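Local coordinates for protein cortical-lytic enzyme (Bacillus cereus, PDB 4S3J) that cleaves partially degraded spore cortex peptidoglycan during germination as an N-acetylglucosaminidase and probably recognises muramic acid delta-lactam, at residues 171-176 against 213-218. Residues are numbered along the deposited sequence; the frame is centred on the assembly and turned at random.
Sequences LVITNI and RDIHFD
Ile173 runs alongside Phe217 on neighbouring parallel strands of the glycosyl hydrolase family 18 TIM barrel, Ile173 CD1 resting 3.8 Å from Phe217 CE1. The same methyl sits 4.0 Å from Ile215 CG2; CG1 beside the backbone N (chi1 -60°) and an extended chi2 (158°) put CD1 against both partners. This is the tightly packed face: Leu171 joins it, helix 193-210 covers it through Ile203, and Phe233 meets the Phe217 ring edge-to-face. Four backbone hydrogen bonds stitch the strands together, with Ile173 holding two of them, both toward strand 214-218: its N gives a nearly straight bond to His216 O at 2.8 Å, and its O takes one from Asp218 N at 2.9 Å. The other face mixes Val172 with Thr174, His216 and Asp218 and is more loosely matched across the pair, though still buried. Here Val172 CG1 approaches the His216 ring obliquely at 4.4 Å from CD2, while Ser248 and Thr250 hold both ring nitrogens. Toward the C-terminal ends the barrel reaches its probable catalytic site: Asp218 OD1 lies close to the carboxylate of Glu220, the likely proton donor, and across the strand pair Asp218 CB meets Thr174 CG2 at 3.9 Å.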
ATOM      1  N   LEU A 171     -12.678  -8.325  -9.620  1.00 19.29           N
ATOM      2  CA  LEU A 171     -12.592  -8.414 -11.070  1.00 17.97           C
ATOM      3  C   LEU A 171     -11.984  -7.110 -11.548  1.00 18.19           C
ATOM      4  O   LEU A 171     -12.676  -6.089 -11.654  1.00 18.34           O
ATOM      5  CB  LEU A 171     -13.978  -8.660 -11.681  1.00 18.34           C
ATOM      6  CG  LEU A 171     -14.079  -8.604 -13.211  1.00 18.46           C
ATOM      7  CD1 LEU A 171     -13.022  -9.436 -13.894  1.00 20.91           C
ATOM      8  CD2 LEU A 171     -15.446  -9.065 -13.679  1.00 26.22           C
ATOM      9  N   VAL A 172     -10.676  -7.128 -11.796  1.00 16.77           N
ATOM     10  CA  VAL A 172      -9.973  -5.931 -12.187  1.00 16.44           C
ATOM     11  C   VAL A 172      -9.955  -5.790 -13.701  1.00 18.35           C
ATOM     12  O   VAL A 172      -9.378  -6.607 -14.396  1.00 17.81           O
ATOM     13  CB  VAL A 172      -8.508  -5.936 -11.671  1.00 15.85           C
ATOM     14  CG1 VAL A 172      -7.787  -4.670 -12.078  1.00 16.89           C
ATOM     15  CG2 VAL A 172      -8.453  -6.118 -10.146  1.00 18.40           C
ATOM     16  N   ILE A 173     -10.594  -4.736 -14.195  1.00 17.24           N
ATOM     17  CA  ILE A 173     -10.730  -4.508 -15.627  1.00 17.52           C
ATOM     18  C   ILE A 173      -9.972  -3.253 -16.046  1.00 16.98           C
ATOM     19  O   ILE A 173     -10.213  -2.169 -15.508  1.00 17.14           O
ATOM     20  CB  ILE A 173     -12.220  -4.380 -16.017  1.00 18.51           C
ATOM     21  CG1 ILE A 173     -12.961  -5.667 -15.662  1.00 23.67           C
ATOM     22  CG2 ILE A 173     -12.385  -4.119 -17.509  1.00 18.60           C
ATOM     23  CD1 ILE A 173     -14.444  -5.490 -15.494  1.00 26.72           C
ATOM     24  N   THR A 174      -9.089  -3.395 -17.034  1.00 17.08           N
ATOM     25  CA  THR A 174      -8.293  -2.276 -17.531  1.00 16.31           C
ATOM     26  C   THR A 174      -8.585  -1.964 -18.990  1.00 17.79           C
ATOM     27  O   THR A 174      -9.023  -2.834 -19.753  1.00 20.03           O
ATOM     28  CB  THR A 174      -6.768  -2.549 -17.422  1.00 17.16           C
ATOM     29  OG1 THR A 174      -6.436  -3.791 -18.053  1.00 16.37           O
ATOM     30  CG2 THR A 174      -6.340  -2.626 -15.966  1.00 18.90           C
ATOM     31  N   ASN A 175      -8.291  -0.724 -19.379  1.00 16.81           N
ATOM     32  CA  ASN A 175      -8.348  -0.354 -20.799  1.00 16.96           C
ATOM     33  C   ASN A 175      -6.950  -0.380 -21.420  1.00 18.56           C
ATOM     34  O   ASN A 175      -6.476   0.611 -21.987  1.00 21.74           O
ATOM     35  CB  ASN A 175      -8.985   1.023 -20.979  1.00 17.46           C
ATOM     36  CG  ASN A 175      -8.206   2.113 -20.294  1.00 21.95           C
ATOM     37  OD1 ASN A 175      -7.677   1.920 -19.192  1.00 18.16           O
ATOM     38  ND2 ASN A 175      -8.147   3.281 -20.930  1.00 21.45           N
ATOM     39  N   ILE A 176      -6.280  -1.522 -21.276  1.00 18.26           N
ATOM     40  CA  ILE A 176      -4.956  -1.737 -21.851  1.00 19.29           C
ATOM     41  C   ILE A 176      -5.042  -2.422 -23.204  1.00 22.91           C
ATOM     42  O   ILE A 176      -5.760  -3.420 -23.358  1.00 21.43           O
ATOM     43  CB  ILE A 176      -4.091  -2.559 -20.910  1.00 17.40           C
ATOM     44  CG1 ILE A 176      -3.794  -1.745 -19.660  1.00 18.15           C
ATOM     45  CG2 ILE A 176      -2.783  -2.960 -21.598  1.00 22.27           C
ATOM     46  CD1 ILE A 176      -3.144  -2.538 -18.522  1.00 19.25           C
ATOM     47  N   ARG A 213     -16.881 -10.635  -6.219  1.00 22.64           N
ATOM     48  CA  ARG A 213     -18.024  -9.832  -5.800  1.00 21.19           C
ATOM     49  C   ARG A 213     -17.783  -8.323  -5.840  1.00 27.04           C
ATOM     50  O   ARG A 213     -18.703  -7.551  -5.603  1.00 30.06           O
ATOM     51  CB  ARG A 213     -18.486 -10.266  -4.397  1.00 22.77           C
ATOM     52  CG  ARG A 213     -19.092 -11.668  -4.375  1.00 44.72           C
ATOM     53  CD  ARG A 213     -19.604 -12.056  -2.995  1.00 77.84           C
ATOM     54  NE  ARG A 213     -18.553 -12.526  -2.101  1.00102.16           N
ATOM     55  CZ  ARG A 213     -18.693 -12.641  -0.785  1.00 96.56           C
ATOM     56  NH1 ARG A 213     -19.831 -12.308  -0.193  1.00 82.59           N
ATOM     57  NH2 ARG A 213     -17.692 -13.084  -0.048  1.00102.62           N
ATOM     58  N   ASP A 214     -16.562  -7.887  -6.140  1.00 20.31           N
ATOM     59  CA  ASP A 214     -16.313  -6.475  -6.431  1.00 19.42           C
ATOM     60  C   ASP A 214     -15.783  -6.339  -7.848  1.00 22.09           C
ATOM     61  O   ASP A 214     -14.824  -7.011  -8.218  1.00 23.09           O
ATOM     62  CB  ASP A 214     -15.302  -5.860  -5.456  1.00 18.84           C
ATOM     63  CG  ASP A 214     -15.029  -4.380  -5.758  1.00 21.61           C
ATOM     64  OD1 ASP A 214     -15.885  -3.525  -5.437  1.00 20.96           O
ATOM     65  OD2 ASP A 214     -13.961  -4.057  -6.318  1.00 20.11           O
ATOM     66  N   ILE A 215     -16.422  -5.473  -8.627  1.00 22.68           N
ATOM     67  CA  ILE A 215     -16.001  -5.152  -9.980  1.00 19.70           C
ATOM     68  C   ILE A 215     -15.234  -3.847  -9.952  1.00 18.61           C
ATOM     69  O   ILE A 215     -15.757  -2.817  -9.504  1.00 19.26           O
ATOM     70  CB  ILE A 215     -17.210  -5.028 -10.945  1.00 20.68           C
ATOM     71  CG1 ILE A 215     -17.921  -6.375 -11.140  1.00 26.50           C
ATOM     72  CG2 ILE A 215     -16.739  -4.618 -12.343  1.00 22.43           C
ATOM     73  CD1 ILE A 215     -18.633  -6.927  -9.984  1.00 34.41           C
ATOM     74  N   HIS A 216     -13.980  -3.907 -10.383  1.00 18.27           N
ATOM     75  CA  HIS A 216     -13.069  -2.782 -10.275  1.00 17.91           C
ATOM     76  C   HIS A 216     -12.565  -2.290 -11.631  1.00 19.78           C
ATOM     77  O   HIS A 216     -11.891  -3.029 -12.337  1.00 20.76           O
ATOM     78  CB  HIS A 216     -11.850  -3.156  -9.435  1.00 17.05           C
ATOM     79  CG  HIS A 216     -10.930  -2.003  -9.190  1.00 16.68           C
ATOM     80  ND1 HIS A 216     -11.060  -1.177  -8.108  1.00 17.34           N
ATOM     81  CD2 HIS A 216      -9.898  -1.510  -9.922  1.00 19.99           C
ATOM     82  CE1 HIS A 216     -10.137  -0.226  -8.158  1.00 22.65           C
ATOM     83  NE2 HIS A 216      -9.430  -0.408  -9.258  1.00 21.52           N
ATOM     84  N   PHE A 217     -12.853  -1.032 -11.964  1.00 20.34           N
ATOM     85  CA  PHE A 217     -12.347  -0.434 -13.190  1.00 20.19           C
ATOM     86  C   PHE A 217     -11.107   0.403 -12.951  1.00 18.68           C
ATOM     87  O   PHE A 217     -11.098   1.360 -12.140  1.00 21.23           O
ATOM     88  CB  PHE A 217     -13.429   0.409 -13.857  1.00 20.97           C
ATOM     89  CG  PHE A 217     -14.589  -0.395 -14.314  1.00 20.58           C
ATOM     90  CD1 PHE A 217     -14.515  -1.111 -15.495  1.00 20.01           C
ATOM     91  CD2 PHE A 217     -15.756  -0.446 -13.573  1.00 20.82           C
ATOM     92  CE1 PHE A 217     -15.567  -1.872 -15.922  1.00 19.88           C
ATOM     93  CE2 PHE A 217     -16.828  -1.208 -14.002  1.00 23.08           C
ATOM     94  CZ  PHE A 217     -16.731  -1.922 -15.182  1.00 22.44           C
ATOM     95  N   ASP A 218     -10.031  -0.033 -13.588  1.00 19.88           N
ATOM     96  CA  ASP A 218      -8.816   0.748 -13.659  1.00 18.68           C
ATOM     97  C   ASP A 218      -8.683   1.248 -15.090  1.00 22.45           C
ATOM     98  O   ASP A 218      -7.955   0.667 -15.895  1.00 20.35           O
ATOM     99  CB  ASP A 218      -7.601  -0.067 -13.243  1.00 21.77           C
ATOM    100  CG  ASP A 218      -6.321   0.747 -13.287  1.00 24.54           C
ATOM    101  OD1 ASP A 218      -6.417   1.996 -13.334  1.00 20.46           O
ATOM    102  OD2 ASP A 218      -5.230   0.145 -13.248  1.00 33.92           O
TER